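Local coordinates for protein alkaline phosphatase (Antarctic bacterium, PDB 2W5V) that probably hydrolyses phosphate monoesters as a zinc- and magnesium-dependent alkaline phosphatase, by way of a phosphoserine intermediate, at residues 127-132 with 136-141; 164-169 with 192-197; 113-118 with 248-253. The protein carries 1 engineered substitution. One frame throughout, in Å; residues are numbered along the deposited sequence.

Contact 1 (127-132 with 136-141). With MG (magnesium ion), chain I.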
loop_
_atom_site.group_PDB
_atom_site.type_symbol
_atom_site.label_atom_id
_atom_site.label_comp_id
_atom_site.label_asym_id
_atom_site.label_seq_id
_atom_site.Cartn_x
_atom_site.Cartn_y
_atom_site.Cartn_z
ATOM N N VAL B 127 21.501 -10.674 -13.032
ATOM C CA VAL B 127 21.294 -10.004 -11.760
ATOM C C VAL B 127 22.025 -8.661 -11.735
ATOM O O VAL B 127 23.232 -8.593 -11.995
ATOM C CB VAL B 127 21.776 -10.886 -10.606
ATOM C CG1 VAL B 127 21.794 -10.107 -9.316
ATOM C CG2 VAL B 127 20.882 -12.113 -10.482
ATOM N N VAL B 128 21.289 -7.597 -11.436
ATOM C CA VAL B 128 21.852 -6.251 -11.366
ATOM C C VAL B 128 21.561 -5.657 -9.992
ATOM O O VAL B 128 20.483 -5.898 -9.433
ATOM C CB VAL B 128 21.255 -5.344 -12.471
ATOM C CG1 VAL B 128 21.677 -3.898 -12.271
ATOM C CG2 VAL B 128 21.671 -5.846 -13.845
ATOM N N ALA B 129 22.510 -4.895 -9.441
ATOM C CA ALA B 129 22.344 -4.306 -8.111
ATOM C C ALA B 129 23.195 -3.050 -7.932
ATOM O O ALA B 129 24.240 -2.928 -8.559
ATOM C CB ALA B 129 22.705 -5.321 -7.047
ATOM N N THR B 130 22.765 -2.133 -7.062
ATOM C CA THR B 130 23.563 -0.939 -6.767
ATOM C C THR B 130 24.405 -1.121 -5.508
ATOM O O THR B 130 25.240 -0.279 -5.178
ATOM C CB THR B 130 22.714 0.347 -6.651
ATOM O OG1 THR B 130 21.744 0.190 -5.608
ATOM C CG2 THR B 130 22.003 0.637 -7.960
ATOM N N SER B 131 24.179 -2.222 -4.806
ATOM C CA SER B 131 25.059 -2.618 -3.714
ATOM C C SER B 131 26.188 -3.464 -4.290
ATOM O O SER B 131 26.335 -3.587 -5.507
ATOM C CB SER B 131 24.286 -3.458 -2.690
ATOM O OG SER B 131 23.698 -4.595 -3.316
ATOM N N SER B 132 26.985 -4.058 -3.414
ATOM C CA SER B 132 27.890 -5.106 -3.857
ATOM C C SER B 132 27.049 -6.219 -4.470
ATOM O O SER B 132 25.913 -6.464 -4.046
ATOM C CB SER B 132 28.701 -5.645 -2.678
ATOM O OG SER B 132 29.314 -6.881 -3.004
ATOM N N ALA B 136 22.949 -9.151 0.285
ATOM C CA ALA B 136 21.922 -10.157 0.540
ATOM C C ALA B 136 20.932 -10.355 -0.613
ATOM O O ALA B 136 20.591 -11.490 -0.950
ATOM C CB ALA B 136 21.170 -9.836 1.844
ATOM N N THR B 137 20.461 -9.262 -1.213
ATOM C CA THR B 137 19.427 -9.370 -2.242
ATOM C C THR B 137 19.895 -10.098 -3.522
ATOM O O THR B 137 19.293 -11.110 -3.907
ATOM C CB THR B 137 18.802 -7.994 -2.583
ATOM O OG1 THR B 137 18.505 -7.301 -1.370
ATOM C CG2 THR B 137 17.512 -8.174 -3.372
ATOM N N PRO B 138 20.959 -9.593 -4.182
ATOM C CA PRO B 138 21.468 -10.300 -5.366
ATOM C C PRO B 138 21.908 -11.706 -4.984
ATOM O O PRO B 138 21.655 -12.647 -5.724
ATOM C CB PRO B 138 22.719 -9.499 -5.780
ATOM C CG PRO B 138 22.758 -8.305 -4.959
ATOM C CD PRO B 138 21.771 -8.417 -3.830
ATOM N N ALA B 139 22.559 -11.845 -3.834
ATOM C CA ALA B 139 23.153 -13.127 -3.450
ATOM C C ALA B 139 22.100 -14.228 -3.388
ATOM O O ALA B 139 22.349 -15.367 -3.791
ATOM C CB ALA B 139 23.854 -13.009 -2.112
ATOM N N SER B 140 20.929 -13.883 -2.871
ATOM C CA SER B 140 19.865 -14.863 -2.719
ATOM C C SER B 140 19.435 -15.463 -4.053
ATOM O O SER B 140 18.802 -16.514 -4.081
ATOM C CB SER B 140 18.651 -14.248 -2.012
ATOM O OG SER B 140 18.977 -13.875 -0.686
ATOM N N PHE B 141 19.780 -14.807 -5.157
ATOM C CA PHE B 141 19.393 -15.316 -6.469
ATOM C C PHE B 141 20.447 -16.216 -7.144
ATOM O O PHE B 141 20.165 -16.828 -8.171
ATOM C CB PHE B 141 18.961 -14.169 -7.390
ATOM C CG PHE B 141 17.609 -13.603 -7.035
ATOM C CD1 PHE B 141 17.476 -12.714 -5.979
ATOM C CD2 PHE B 141 16.471 -14.001 -7.720
ATOM C CE1 PHE B 141 16.233 -12.212 -5.620
ATOM C CE2 PHE B 141 15.218 -13.492 -7.366
ATOM C CZ PHE B 141 15.103 -12.601 -6.316
HETATM MG MG MG I . 19.270 -5.342 -0.740
HETATM O O HOH W 1 21.240 -5.943 -1.739
HETATM O O HOH W 2 19.915 -3.312 -0.205
HETATM O O HOH W 3 20.265 -6.074 1.208
#

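Contact 2 (164-169 with 192-197)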
loop_
_atom_site.group_PDB
_atom_site.type_symbol
_atom_site.label_atom_id
_atom_site.label_comp_id
_atom_site.label_asym_id
_atom_site.label_seq_id
_atom_site.Cartn_x
_atom_site.Cartn_y
_atom_site.Cartn_z
ATOM N N ASP B 164 24.228 -15.791 -16.322
ATOM C CA ASP B 164 24.830 -15.461 -17.605
ATOM C C ASP B 164 25.307 -14.015 -17.631
ATOM O O ASP B 164 26.175 -13.651 -18.424
ATOM C CB ASP B 164 23.809 -15.674 -18.718
ATOM C CG ASP B 164 23.321 -17.115 -18.785
ATOM O OD1 ASP B 164 24.104 -18.008 -19.198
ATOM O OD2 ASP B 164 22.150 -17.352 -18.426
ATOM N N PHE B 165 24.731 -13.194 -16.757
ATOM C CA PHE B 165 25.024 -11.762 -16.728
ATOM C C PHE B 165 24.925 -11.221 -15.303
ATOM O O PHE B 165 24.030 -11.602 -14.555
ATOM C CB PHE B 165 24.020 -11.026 -17.623
ATOM C CG PHE B 165 24.246 -9.534 -17.719
ATOM C CD1 PHE B 165 24.921 -8.990 -18.803
ATOM C CD2 PHE B 165 23.761 -8.679 -16.741
ATOM C CE1 PHE B 165 25.116 -7.614 -18.904
ATOM C CE2 PHE B 165 23.954 -7.300 -16.833
ATOM C CZ PHE B 165 24.629 -6.769 -17.914
ATOM N N PHE B 166 25.825 -10.320 -14.927
ATOM C CA PHE B 166 25.616 -9.567 -13.690
ATOM C C PHE B 166 26.306 -8.217 -13.747
ATOM O O PHE B 166 27.240 -8.018 -14.527
ATOM C CB PHE B 166 26.048 -10.368 -12.447
ATOM C CG PHE B 166 27.541 -10.569 -12.330
ATOM C CD1 PHE B 166 28.345 -9.596 -11.751
ATOM C CD2 PHE B 166 28.134 -11.735 -12.787
ATOM C CE1 PHE B 166 29.720 -9.779 -11.638
ATOM C CE2 PHE B 166 29.504 -11.926 -12.677
ATOM C CZ PHE B 166 30.297 -10.945 -12.099
ATOM N N ALA B 167 25.829 -7.287 -12.928
ATOM C CA ALA B 167 26.432 -5.965 -12.831
ATOM C C ALA B 167 26.181 -5.398 -11.446
ATOM O O ALA B 167 25.040 -5.366 -10.975
ATOM C CB ALA B 167 25.859 -5.042 -13.893
ATOM N N GLY B 168 27.249 -4.962 -10.789
ATOM C CA GLY B 168 27.129 -4.369 -9.472
ATOM C C GLY B 168 28.469 -3.932 -8.931
ATOM O O GLY B 168 29.444 -3.844 -9.679
ATOM N N GLY B 169 28.520 -3.638 -7.634
ATOM C CA GLY B 169 29.788 -3.389 -6.969
ATOM C C GLY B 169 30.344 -4.682 -6.393
ATOM O O GLY B 169 29.907 -5.774 -6.769
ATOM N N PHE B 192 33.158 -16.381 -17.864
ATOM C CA PHE B 192 32.780 -14.985 -17.668
ATOM C C PHE B 192 33.781 -14.016 -18.275
ATOM O O PHE B 192 34.970 -14.064 -17.963
ATOM C CB PHE B 192 32.611 -14.667 -16.184
ATOM C CG PHE B 192 31.261 -15.010 -15.648
ATOM C CD1 PHE B 192 31.048 -16.216 -15.001
ATOM C CD2 PHE B 192 30.201 -14.134 -15.800
ATOM C CE1 PHE B 192 29.798 -16.533 -14.504
ATOM C CE2 PHE B 192 28.954 -14.448 -15.310
ATOM C CZ PHE B 192 28.754 -15.647 -14.663
ATOM N N THR B 193 33.297 -13.142 -19.151
ATOM C CA THR B 193 34.058 -11.965 -19.525
ATOM C C THR B 193 33.770 -10.922 -18.455
ATOM O O THR B 193 32.612 -10.657 -18.149
ATOM C CB THR B 193 33.648 -11.436 -20.911
ATOM O OG1 THR B 193 33.988 -12.412 -21.911
ATOM C CG2 THR B 193 34.372 -10.134 -21.219
ATOM N N ILE B 194 34.817 -10.348 -17.869
ATOM C CA ILE B 194 34.636 -9.413 -16.761
ATOM C C ILE B 194 35.152 -8.021 -17.107
ATOM O O ILE B 194 36.271 -7.870 -17.575
ATOM C CB ILE B 194 35.366 -9.896 -15.490
ATOM C CG1 ILE B 194 34.847 -11.265 -15.051
ATOM C CG2 ILE B 194 35.241 -8.866 -14.369
ATOM C CD1 ILE B 194 33.392 -11.273 -14.649
ATOM N N ASN B 195 34.331 -7.011 -16.861
ATOM C CA ASN B 195 34.745 -5.627 -17.017
ATOM C C ASN B 195 34.679 -4.942 -15.659
ATOM O O ASN B 195 33.661 -5.016 -14.965
ATOM C CB ASN B 195 33.850 -4.921 -18.043
ATOM C CG ASN B 195 34.269 -3.487 -18.307
ATOM O OD1 ASN B 195 34.579 -2.737 -17.383
ATOM N ND2 ASN B 195 34.263 -3.092 -19.579
ATOM N N THR B 196 35.768 -4.291 -15.269
ATOM C CA THR B 196 35.799 -3.604 -13.988
ATOM C C THR B 196 36.025 -2.118 -14.176
ATOM O O THR B 196 36.353 -1.417 -13.222
ATOM C CB THR B 196 36.902 -4.152 -13.072
ATOM O OG1 THR B 196 38.188 -3.866 -13.645
ATOM C CG2 THR B 196 36.750 -5.647 -12.898
ATOM N N THR B 197 35.847 -1.643 -15.406
ATOM C CA THR B 197 36.091 -0.246 -15.735
ATOM C C THR B 197 34.800 0.562 -15.823
ATOM O O THR B 197 34.616 1.531 -15.089
ATOM C CB THR B 197 36.846 -0.116 -17.061
ATOM O OG1 THR B 197 38.089 -0.822 -16.970
ATOM C CG2 THR B 197 37.119 1.340 -17.368
#

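Contact 3 (113-118 with 248-253)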
loop_
_atom_site.group_PDB
_atom_site.type_symbol
_atom_site.label_atom_id
_atom_site.label_comp_id
_atom_site.label_asym_id
_atom_site.label_seq_id
_atom_site.Cartn_x
_atom_site.Cartn_y
_atom_site.Cartn_z
ATOM N N SER B 113 16.612 -22.547 -6.451
ATOM C CA SER B 113 16.174 -21.173 -6.721
ATOM C C SER B 113 15.549 -21.003 -8.104
ATOM O O SER B 113 15.666 -21.876 -8.968
ATOM C CB SER B 113 17.363 -20.218 -6.604
ATOM O OG SER B 113 18.112 -20.216 -7.808
ATOM N N ILE B 114 14.908 -19.858 -8.316
ATOM C CA ILE B 114 14.280 -19.563 -9.601
ATOM C C ILE B 114 15.335 -19.432 -10.708
ATOM O O ILE B 114 15.080 -19.768 -11.864
ATOM C CB ILE B 114 13.401 -18.286 -9.521
ATOM C CG1 ILE B 114 12.487 -18.177 -10.752
ATOM C CG2 ILE B 114 14.274 -17.071 -9.365
ATOM C CD1 ILE B 114 11.489 -19.323 -10.885
ATOM N N VAL B 115 16.522 -18.948 -10.356
ATOM C CA VAL B 115 17.619 -18.888 -11.323
ATOM C C VAL B 115 18.076 -20.294 -11.746
ATOM O O VAL B 115 18.371 -20.530 -12.920
ATOM C CB VAL B 115 18.812 -18.067 -10.774
ATOM C CG1 VAL B 115 20.058 -18.253 -11.630
ATOM C CG2 VAL B 115 18.438 -16.587 -10.685
ATOM N N GLU B 116 18.144 -21.224 -10.793
ATOM C CA GLU B 116 18.529 -22.599 -11.117
ATOM C C GLU B 116 17.459 -23.301 -11.961
ATOM O O GLU B 116 17.773 -24.071 -12.869
ATOM C CB GLU B 116 18.842 -23.387 -9.835
ATOM C CG GLU B 116 20.119 -22.892 -9.157
ATOM C CD GLU B 116 20.279 -23.345 -7.704
ATOM O OE1 GLU B 116 19.270 -23.650 -7.029
ATOM O OE2 GLU B 116 21.434 -23.370 -7.228
ATOM N N ILE B 117 16.194 -23.027 -11.664
ATOM C CA ILE B 117 15.089 -23.513 -12.491
ATOM C C ILE B 117 15.145 -22.899 -13.893
ATOM O O ILE B 117 14.981 -23.593 -14.899
ATOM C CB ILE B 117 13.727 -23.198 -11.821
ATOM C CG1 ILE B 117 13.529 -24.122 -10.612
ATOM C CG2 ILE B 117 12.579 -23.328 -12.828
ATOM C CD1 ILE B 117 12.418 -23.692 -9.686
ATOM N N ALA B 118 15.396 -21.597 -13.970
ATOM C CA ALA B 118 15.448 -20.938 -15.270
ATOM C C ALA B 118 16.509 -21.603 -16.151
ATOM O O ALA B 118 16.267 -21.922 -17.321
ATOM C CB ALA B 118 15.752 -19.465 -15.098
ATOM N N ALA B 248 14.810 -16.769 -24.218
ATOM C CA ALA B 248 14.008 -16.214 -23.135
ATOM C C ALA B 248 14.939 -15.849 -21.979
ATOM O O ALA B 248 16.050 -16.372 -21.886
ATOM C CB ALA B 248 12.970 -17.209 -22.685
ATOM N N PHE B 249 14.498 -14.960 -21.100
ATOM C CA PHE B 249 15.362 -14.521 -20.016
ATOM C C PHE B 249 14.627 -14.231 -18.717
ATOM O O PHE B 249 13.426 -13.970 -18.704
ATOM C CB PHE B 249 16.191 -13.300 -20.445
ATOM C CG PHE B 249 15.367 -12.055 -20.731
ATOM C CD1 PHE B 249 14.947 -11.230 -19.692
ATOM C CD2 PHE B 249 15.047 -11.698 -22.039
ATOM C CE1 PHE B 249 14.206 -10.080 -19.944
ATOM C CE2 PHE B 249 14.312 -10.542 -22.305
ATOM C CZ PHE B 249 13.889 -9.736 -21.254
ATOM N N PHE B 250 15.374 -14.303 -17.624
ATOM C CA PHE B 250 14.926 -13.847 -16.325
ATOM C C PHE B 250 15.966 -12.863 -15.789
ATOM O O PHE B 250 17.160 -13.149 -15.821
ATOM C CB PHE B 250 14.790 -15.030 -15.357
ATOM C CG PHE B 250 14.550 -14.607 -13.940
ATOM C CD1 PHE B 250 13.260 -14.389 -13.474
ATOM C CD2 PHE B 250 15.615 -14.384 -13.085
ATOM C CE1 PHE B 250 13.038 -13.977 -12.179
ATOM C CE2 PHE B 250 15.410 -13.975 -11.785
ATOM C CZ PHE B 250 14.115 -13.767 -11.327
ATOM N N ILE B 251 15.518 -11.705 -15.310
ATOM C CA ILE B 251 16.413 -10.701 -14.720
ATOM C C ILE B 251 15.854 -10.239 -13.385
ATOM O O ILE B 251 14.647 -10.027 -13.258
ATOM C CB ILE B 251 16.539 -9.454 -15.642
ATOM C CG1 ILE B 251 17.253 -9.813 -16.940
ATOM C CG2 ILE B 251 17.265 -8.312 -14.942
ATOM C CD1 ILE B 251 17.055 -8.773 -18.045
ATOM N N MET B 252 16.722 -10.108 -12.386
ATOM C CA MET B 252 16.387 -9.404 -11.151
ATOM C C MET B 252 17.303 -8.184 -11.082
ATOM O O MET B 252 18.522 -8.327 -11.117
ATOM C CB MET B 252 16.613 -10.288 -9.917
ATOM C CG MET B 252 16.065 -9.689 -8.611
ATOM S SD MET B 252 17.039 -8.325 -7.909
ATOM C CE MET B 252 18.532 -9.215 -7.431
ATOM N N SER B 253 16.707 -6.995 -11.026
ATOM C CA SER B 253 17.447 -5.747 -10.823
ATOM C C SER B 253 17.019 -5.096 -9.509
ATOM O O SER B 253 15.823 -4.978 -9.224
ATOM C CB SER B 253 17.190 -4.762 -11.966
ATOM O OG SER B 253 17.599 -5.314 -13.202
#

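Contact 1 (127-132 with 136-141)
Pro-138 rests its ring on the side chains of Val-127 and Ala-129, joining the short helix 136-139 to strand 124-129, which precedes it in the chain, at the magnesium-binding end of the central sheet of the alkaline phosphatase fold. Strand 124-129 runs out of the sheet, the chain turns a corner at Thr-130 and Ser-131, and the helix then folds back over the last residues of the strand. No hydrogen bond runs directly between the two segments; apart from one water, what joins them is apolar packing. Val-127 uses both branches: with CG1 anti to the backbone N (chi1 170°), that methyl lies against Pro-138 CB at 3.7 Å, the two side chains crossing nearly at right angles, while CG2 reaches only the CB of Phe-141, at 4.2 Å. The Phe-141 ring itself turns away from the strand, toward Phe-91 and Ser-92 of helix 86-93. Further along the strand, the methyl of Ala-129 meets Pro-138 CG at 3.6 Å. Glu-254, a magnesium ligand, also touches the proline ring, so this packing adjoins the metal site. One residue before the proline, Thr-137 binds the magnesium through OG1 at 2.2 Å; three waters, Asp-43 and Glu-254 are its other ligands. The engineered Asp-135 lies close to Ser-131. Within 136-141, Ala-136 O, at the start of the helix, accepts from both the N and the OG of Ser-140, which arrive from opposite faces of the carbonyl plane. Ser-131 OG donates to Ser-132 O and accepts, at 3.2 Å, from one of the metal-bound waters; the same water takes a weak bond from Thr-137 N, 3.4 Å away.

Contact 2 (164-169 with 192-197)
The ring of Phe-166 has Phe-192 at its edge, CE2 of Phe-192 lying near the Phe-166 plane, while CD1 of Ile-194 comes to the same ring obliquely. Seen from Phe-192, the approach of Phe-166 is oblique too: the planes meet at 55° with centroids 5.5 Å apart, which makes neither a stack nor a T-shaped pair. The two rings belong to parallel strands at one margin of the large sheet of the alkaline phosphatase fold. Strands 165-169 and 192-195 are not direct neighbours; strand 210-214 runs between them, and Phe-166 bonds through its backbone to Met-211 and Phe-213 of that strand. The side chains therefore meet across an intervening strand, on one face of the sheet, where helix 183-188 lies over them: Leu-187 touches both phenylalanines, and Leu-184 and Lys-188 touch Ile-194. Phe-166 can reach this far because its CG sits between the backbone N and the carbonyl carbon (chi1 69°), lifting the ring across toward strand 192-195. The closest approach is Phe-166 CE2 to Phe-192 CE2, 3.7 Å, with Phe-166 CD2 to the same Phe-192 CE2 at 3.8 Å. On the other strand, Phe-192 is the more enclosed partner, whereas Ile-194 is partly exposed. Asp-164 turns its carboxylate away from this cluster, to a salt bridge with Arg-209 and a hydrogen bond from Thr-125 N. The last touch on the ring of Phe-166 is made at its far end, where CZ meets the delta methyl CD1 of Ile-194 at 4.0 Å.

Contact 3 (113-118 with 248-253)
Phe-250 has its CG anti to the backbone N (chi1 170°), which carries the ring straight out from its strand toward the helix at 114-120. From the helix, methyl branches of two consecutive residues, Ile-114 and Val-115, answer it. In Ile-114, CG1 is the branch anti to the backbone N (chi1 -166°), leaving CG2 between the N and the carbonyl carbon, and it is this methyl that reaches the ring: CG2 lies 3.8 Å from Phe-250 CZ. Val-115 brings its CG2 to 4.1 Å from Phe-250 CE2. Both side chains cross that of the phenylalanine nearly at right angles, and both methyls approach the ring obliquely, at its CE2-CZ end. With no hydrogen bond between the segments, these apolar touches carry the contact, and Ala-118, one helical turn on from Ile-114, points its methyl toward the strand and is partly covered by it.

The start of the helix is fixed by a capping box. Ser-113 OG accepts from Glu-116 N at 3.2 Å, and Glu-116 OE1 in turn receives Ser-113 N at 2.9 Å, on the anti side of the carboxylate and 30° out of its plane. The other oxygen of Glu-116 bonds to His-144 NE2. Val-115 and Ala-118 also pack on Thr-125 of strand 124-129, the neighbour of strand 249-255, so the helix spans two adjacent parallel strands. This is the three-layer alpha/beta/alpha sandwich of the alkaline phosphatase fold: helix 114-120 on the face of Phe-250, helix 230-242 on the other, against Phe-249 and Ile-251.

All three contacts reach the large mixed sheet, where strands 165-169, 124-129 and 249-255 lie side by side in parallel. Contacts 1 and 2 have centres about 13 Å apart and meet through Ala-129 N and Ala-167 O, a probable hydrogen bond 3.0 Å long. Contact 3, its centre about 13 Å from that of contact 1, joins it through a probable hydrogen bond from Val-128 N to Met-252 O, while contacts 2 and 3, centres about 17 Å apart, do not touch. Along the chain, 113-118 comes first, then contact 1, contact 2 and finally 248-253. Contact 1 thus sits between the other two, its strand bonded to 165-169 on one side and 249-255 on the other, and its helix holds the magnesium ligand Thr-137.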